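Local coordinates for protein putative NADH Oxidase (Clostridium acetobutylicum, PDB 3E10) that binds flavin mononucleotide and probably works as an oxidoreductase of the nitroreductase family, at residues B[19-31]-B[99-111]. Sequence-based numbering, arbitrary orientation.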
loop_
_atom_site.group_PDB
_atom_site.type_symbol
_atom_site.label_atom_id
_atom_site.label_comp_id
_atom_site.label_asym_id
_atom_site.label_seq_id
_atom_site.Cartn_x
_atom_site.Cartn_y
_atom_site.Cartn_z
ATOM N N VAL B 19 -0.551 17.442 -16.434
ATOM C CA VAL B 19 0.433 17.134 -15.409
ATOM C C VAL B 19 1.794 17.173 -16.092
ATOM O O VAL B 19 2.015 16.502 -17.104
ATOM C CB VAL B 19 0.189 15.755 -14.778
ATOM C CG1 VAL B 19 1.249 15.454 -13.760
ATOM C CG2 VAL B 19 -1.232 15.693 -14.109
ATOM N N GLU B 20 2.688 17.981 -15.536
ATOM C CA GLU B 20 4.009 18.183 -16.117
ATOM C C GLU B 20 4.739 16.849 -16.249
ATOM O O GLU B 20 4.648 15.987 -15.358
ATOM C CB GLU B 20 4.843 19.132 -15.253
ATOM C CG GLU B 20 4.328 20.600 -15.222
ATOM C CD GLU B 20 3.300 20.909 -14.139
ATOM O OE1 GLU B 20 2.649 19.981 -13.616
ATOM O OE2 GLU B 20 3.128 22.115 -13.823
ATOM N N LYS B 21 5.493 16.710 -17.340
ATOM C CA LYS B 21 6.260 15.497 -17.599
ATOM C C LYS B 21 7.119 15.117 -16.404
ATOM O O LYS B 21 7.213 13.946 -16.080
ATOM C CB LYS B 21 7.143 15.623 -18.859
ATOM C CG LYS B 21 6.349 15.834 -20.118
ATOM C CD LYS B 21 5.480 14.658 -20.524
ATOM C CE LYS B 21 5.036 14.862 -21.985
ATOM N NZ LYS B 21 3.767 14.191 -22.266
ATOM N N GLU B 22 7.743 16.097 -15.748
ATOM C CA GLU B 22 8.607 15.791 -14.619
ATOM C C GLU B 22 7.842 15.180 -13.443
ATOM O O GLU B 22 8.362 14.332 -12.736
ATOM C CB GLU B 22 9.402 17.005 -14.162
ATOM C CG GLU B 22 8.631 18.119 -13.606
ATOM N N LYS B 23 6.602 15.611 -13.256
ATOM C CA LYS B 23 5.767 15.073 -12.191
ATOM C C LYS B 23 5.300 13.662 -12.527
ATOM O O LYS B 23 5.265 12.801 -11.653
ATOM C CB LYS B 23 4.566 15.992 -11.930
ATOM C CG LYS B 23 4.977 17.291 -11.233
ATOM C CD LYS B 23 3.810 18.114 -10.710
ATOM C CE LYS B 23 4.291 19.401 -10.040
ATOM N NZ LYS B 23 3.179 20.158 -9.386
ATOM N N ILE B 24 4.984 13.429 -13.802
ATOM C CA ILE B 24 4.620 12.076 -14.223
ATOM C C ILE B 24 5.757 11.120 -13.869
ATOM O O ILE B 24 5.521 10.052 -13.314
ATOM C CB ILE B 24 4.283 11.973 -15.718
ATOM C CG1 ILE B 24 3.133 12.925 -16.058
ATOM C CG2 ILE B 24 3.917 10.526 -16.085
ATOM C CD1 ILE B 24 2.723 12.942 -17.530
ATOM N N GLU B 25 6.982 11.499 -14.218
ATOM C CA GLU B 25 8.123 10.637 -13.932
ATOM C C GLU B 25 8.280 10.371 -12.434
ATOM O O GLU B 25 8.577 9.248 -12.011
ATOM C CB GLU B 25 9.420 11.231 -14.492
ATOM C CG GLU B 25 10.607 10.283 -14.313
ATOM C CD GLU B 25 11.859 10.723 -15.006
ATOM O OE1 GLU B 25 11.820 10.960 -16.231
ATOM O OE2 GLU B 25 12.876 10.815 -14.304
ATOM N N LYS B 26 8.132 11.409 -11.628
ATOM C CA LYS B 26 8.218 11.263 -10.185
ATOM C C LYS B 26 7.162 10.303 -9.627
ATOM O O LYS B 26 7.442 9.550 -8.702
ATOM C CB LYS B 26 8.124 12.633 -9.509
ATOM C CG LYS B 26 9.367 13.478 -9.772
ATOM C CD LYS B 26 9.146 14.945 -9.574
ATOM C CE LYS B 26 10.473 15.668 -9.647
ATOM N NZ LYS B 26 11.327 15.311 -8.468
ATOM N N LEU B 27 5.944 10.353 -10.166
ATOM C CA LEU B 27 4.914 9.399 -9.713
ATOM C C LEU B 27 5.339 7.949 -9.968
ATOM O O LEU B 27 5.126 7.065 -9.130
ATOM C CB LEU B 27 3.591 9.683 -10.409
ATOM C CG LEU B 27 2.902 11.018 -10.085
ATOM C CD1 LEU B 27 1.692 11.251 -11.019
ATOM C CD2 LEU B 27 2.543 11.150 -8.624
ATOM N N LEU B 28 5.919 7.706 -11.139
ATOM C CA LEU B 28 6.332 6.377 -11.530
ATOM C C LEU B 28 7.553 5.922 -10.746
ATOM O O LEU B 28 7.647 4.755 -10.375
ATOM C CB LEU B 28 6.594 6.329 -13.038
ATOM C CG LEU B 28 5.310 6.486 -13.855
ATOM C CD1 LEU B 28 5.677 6.867 -15.320
ATOM C CD2 LEU B 28 4.438 5.268 -13.762
ATOM N N ARG B 29 8.478 6.851 -10.484
ATOM C CA ARG B 29 9.585 6.557 -9.613
ATOM C C ARG B 29 9.096 6.161 -8.218
ATOM O O ARG B 29 9.616 5.214 -7.615
ATOM C CB ARG B 29 10.553 7.760 -9.539
ATOM C CG ARG B 29 11.401 7.904 -10.790
ATOM C CD ARG B 29 12.365 9.098 -10.665
ATOM N NE ARG B 29 13.159 9.271 -11.893
ATOM C CZ ARG B 29 14.233 8.558 -12.213
ATOM N NH1 ARG B 29 14.716 7.610 -11.386
ATOM N NH2 ARG B 29 14.853 8.797 -13.355
ATOM N N ALA B 30 8.118 6.888 -7.695
ATOM C CA ALA B 30 7.595 6.590 -6.350
ATOM C C ALA B 30 6.992 5.184 -6.320
ATOM O O ALA B 30 7.257 4.410 -5.386
ATOM C CB ALA B 30 6.564 7.629 -5.896
ATOM N N ALA B 31 6.214 4.835 -7.339
ATOM C CA ALA B 31 5.621 3.504 -7.441
ATOM C C ALA B 31 6.682 2.411 -7.351
ATOM O O ALA B 31 6.542 1.419 -6.623
ATOM C CB ALA B 31 4.871 3.375 -8.762
ATOM N N ASN B 99 2.149 4.492 -2.793
ATOM C CA ASN B 99 3.256 5.410 -3.046
ATOM C C ASN B 99 2.897 6.477 -4.091
ATOM O O ASN B 99 3.287 7.647 -3.978
ATOM C CB ASN B 99 4.513 4.680 -3.481
ATOM C CG ASN B 99 5.300 4.101 -2.321
ATOM O OD1 ASN B 99 4.850 4.079 -1.159
ATOM N ND2 ASN B 99 6.508 3.619 -2.639
ATOM N N ILE B 100 2.238 6.053 -5.163
ATOM C CA ILE B 100 1.781 7.044 -6.174
ATOM C C ILE B 100 0.883 8.101 -5.556
ATOM O O ILE B 100 1.027 9.299 -5.823
ATOM C CB ILE B 100 1.098 6.352 -7.389
ATOM C CG1 ILE B 100 2.096 5.443 -8.140
ATOM C CG2 ILE B 100 0.453 7.361 -8.297
ATOM C CD1 ILE B 100 1.431 4.562 -9.186
ATOM N N LEU B 101 -0.103 7.644 -4.769
ATOM C CA LEU B 101 -1.039 8.590 -4.199
ATOM C C LEU B 101 -0.311 9.574 -3.295
ATOM O O LEU B 101 -0.649 10.762 -3.276
ATOM C CB LEU B 101 -2.111 7.857 -3.410
ATOM C CG LEU B 101 -3.018 6.897 -4.177
ATOM C CD1 LEU B 101 -3.979 6.248 -3.188
ATOM C CD2 LEU B 101 -3.773 7.581 -5.363
ATOM N N LEU B 102 0.611 9.085 -2.472
ATOM C CA LEU B 102 1.341 9.984 -1.587
ATOM C C LEU B 102 2.232 10.959 -2.347
ATOM O O LEU B 102 2.289 12.143 -2.015
ATOM C CB LEU B 102 2.136 9.181 -0.567
ATOM C CG LEU B 102 1.302 8.379 0.438
ATOM C CD1 LEU B 102 2.206 7.412 1.190
ATOM C CD2 LEU B 102 0.513 9.294 1.408
ATOM N N GLU B 103 2.926 10.455 -3.360
ATOM C CA GLU B 103 3.761 11.315 -4.187
ATOM C C GLU B 103 2.898 12.368 -4.895
ATOM O O GLU B 103 3.291 13.531 -5.009
ATOM C CB GLU B 103 4.572 10.514 -5.174
ATOM C CG GLU B 103 5.556 11.319 -6.045
ATOM C CD GLU B 103 6.772 11.858 -5.304
ATOM O OE1 GLU B 103 7.026 11.459 -4.149
ATOM O OE2 GLU B 103 7.499 12.658 -5.929
ATOM N N ALA B 104 1.705 11.965 -5.353
ATOM C CA ALA B 104 0.813 12.940 -5.977
ATOM C C ALA B 104 0.517 14.091 -5.035
ATOM O O ALA B 104 0.647 15.274 -5.419
ATOM C CB ALA B 104 -0.471 12.262 -6.460
ATOM N N ALA B 105 0.129 13.769 -3.798
ATOM C CA ALA B 105 -0.170 14.803 -2.802
ATOM C C ALA B 105 1.068 15.683 -2.565
ATOM O O ALA B 105 0.953 16.930 -2.477
ATOM C CB ALA B 105 -0.698 14.185 -1.524
ATOM N N TYR B 106 2.247 15.056 -2.482
ATOM C CA TYR B 106 3.511 15.792 -2.315
ATOM C C TYR B 106 3.731 16.830 -3.426
ATOM O O TYR B 106 4.231 17.934 -3.163
ATOM C CB TYR B 106 4.655 14.795 -2.207
ATOM C CG TYR B 106 6.017 15.432 -2.210
ATOM C CD1 TYR B 106 6.480 16.105 -1.106
ATOM C CD2 TYR B 106 6.821 15.372 -3.336
ATOM C CE1 TYR B 106 7.752 16.723 -1.129
ATOM C CE2 TYR B 106 8.059 15.941 -3.362
ATOM C CZ TYR B 106 8.518 16.606 -2.273
ATOM O OH TYR B 106 9.772 17.201 -2.357
ATOM N N LEU B 107 3.343 16.475 -4.653
ATOM C CA LEU B 107 3.480 17.316 -5.831
ATOM C C LEU B 107 2.289 18.241 -6.082
ATOM O O LEU B 107 2.168 18.804 -7.148
ATOM C CB LEU B 107 3.723 16.398 -7.047
ATOM C CG LEU B 107 4.974 15.526 -6.991
ATOM C CD1 LEU B 107 5.000 14.526 -8.171
ATOM C CD2 LEU B 107 6.271 16.374 -6.947
ATOM N N ASP B 108 1.410 18.381 -5.098
ATOM C CA ASP B 108 0.270 19.291 -5.191
ATOM C C ASP B 108 -0.738 18.848 -6.244
ATOM O O ASP B 108 -1.523 19.642 -6.770
ATOM C CB ASP B 108 0.737 20.742 -5.442
ATOM C CG ASP B 108 1.688 21.247 -4.367
ATOM O OD1 ASP B 108 1.350 21.146 -3.185
ATOM O OD2 ASP B 108 2.779 21.729 -4.727
ATOM N N LEU B 109 -0.744 17.548 -6.514
ATOM C CA LEU B 109 -1.695 16.928 -7.423
ATOM C C LEU B 109 -2.781 16.242 -6.601
ATOM O O LEU B 109 -2.581 15.922 -5.421
ATOM C CB LEU B 109 -0.995 15.898 -8.300
ATOM C CG LEU B 109 0.049 16.436 -9.276
ATOM C CD1 LEU B 109 0.788 15.262 -9.868
ATOM C CD2 LEU B 109 -0.605 17.267 -10.357
ATOM N N GLY B 110 -3.919 16.014 -7.245
ATOM C CA GLY B 110 -4.946 15.140 -6.714
ATOM C C GLY B 110 -4.963 13.830 -7.473
ATOM O O GLY B 110 -4.615 13.762 -8.672
ATOM N N ALA B 111 -5.330 12.770 -6.776
ATOM C CA ALA B 111 -5.455 11.470 -7.402
ATOM C C ALA B 111 -6.486 10.645 -6.660
ATOM O O ALA B 111 -6.808 10.912 -5.520
ATOM C CB ALA B 111 -4.093 10.777 -7.423
HETATM O O HOH W 1 3.182 22.521 -7.485
HETATM O O HOH W 2 9.513 14.232 -5.781
HETATM O O HOH W 3 9.558 10.315 -6.973
#
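Leu27 packs its CD2 methyl onto the backbone of the opposite helix, 3.5 Å from Ala104 N. The same methyl lies beside Ala104 CB and the CD1 of Leu107. Toward the C-terminal end of helix 21-31 the small side chains let the helices close up: Ala30 CB meets Glu103 CB at 3.6 Å, and Ala31 CB meets Ile100 CG1 at 3.5 Å. At the other end Leu109 CD1 touches Val19 CG1. Leu72 and Leu76 of strand 72-79 cover the sheet side of this core.

Polar bonds hold both ends. Asn99 ND2 donates to Ala30 O over 3.0 Å, from above the carbonyl plane. The stretched-out Lys23 chain runs alongside Leu107, pointing the other way, and puts NZ 2.8 Å from Leu107 O. A water joins the same NZ to Asp108 OD2. At the outer edge Glu103 has CG anti to its backbone N (chi1 -176°) and bends at chi2, bringing OE2 over Lys26 CB; a water donates to both this oxygen, weakly, and Lys26 O.

Asp108, with positive phi, closes a Schellman motif that turns the chain into strand 110-115. The two helices run roughly antiparallel, crossing at 143°, and pack on one sheet in an alpha+beta nitroreductase fold.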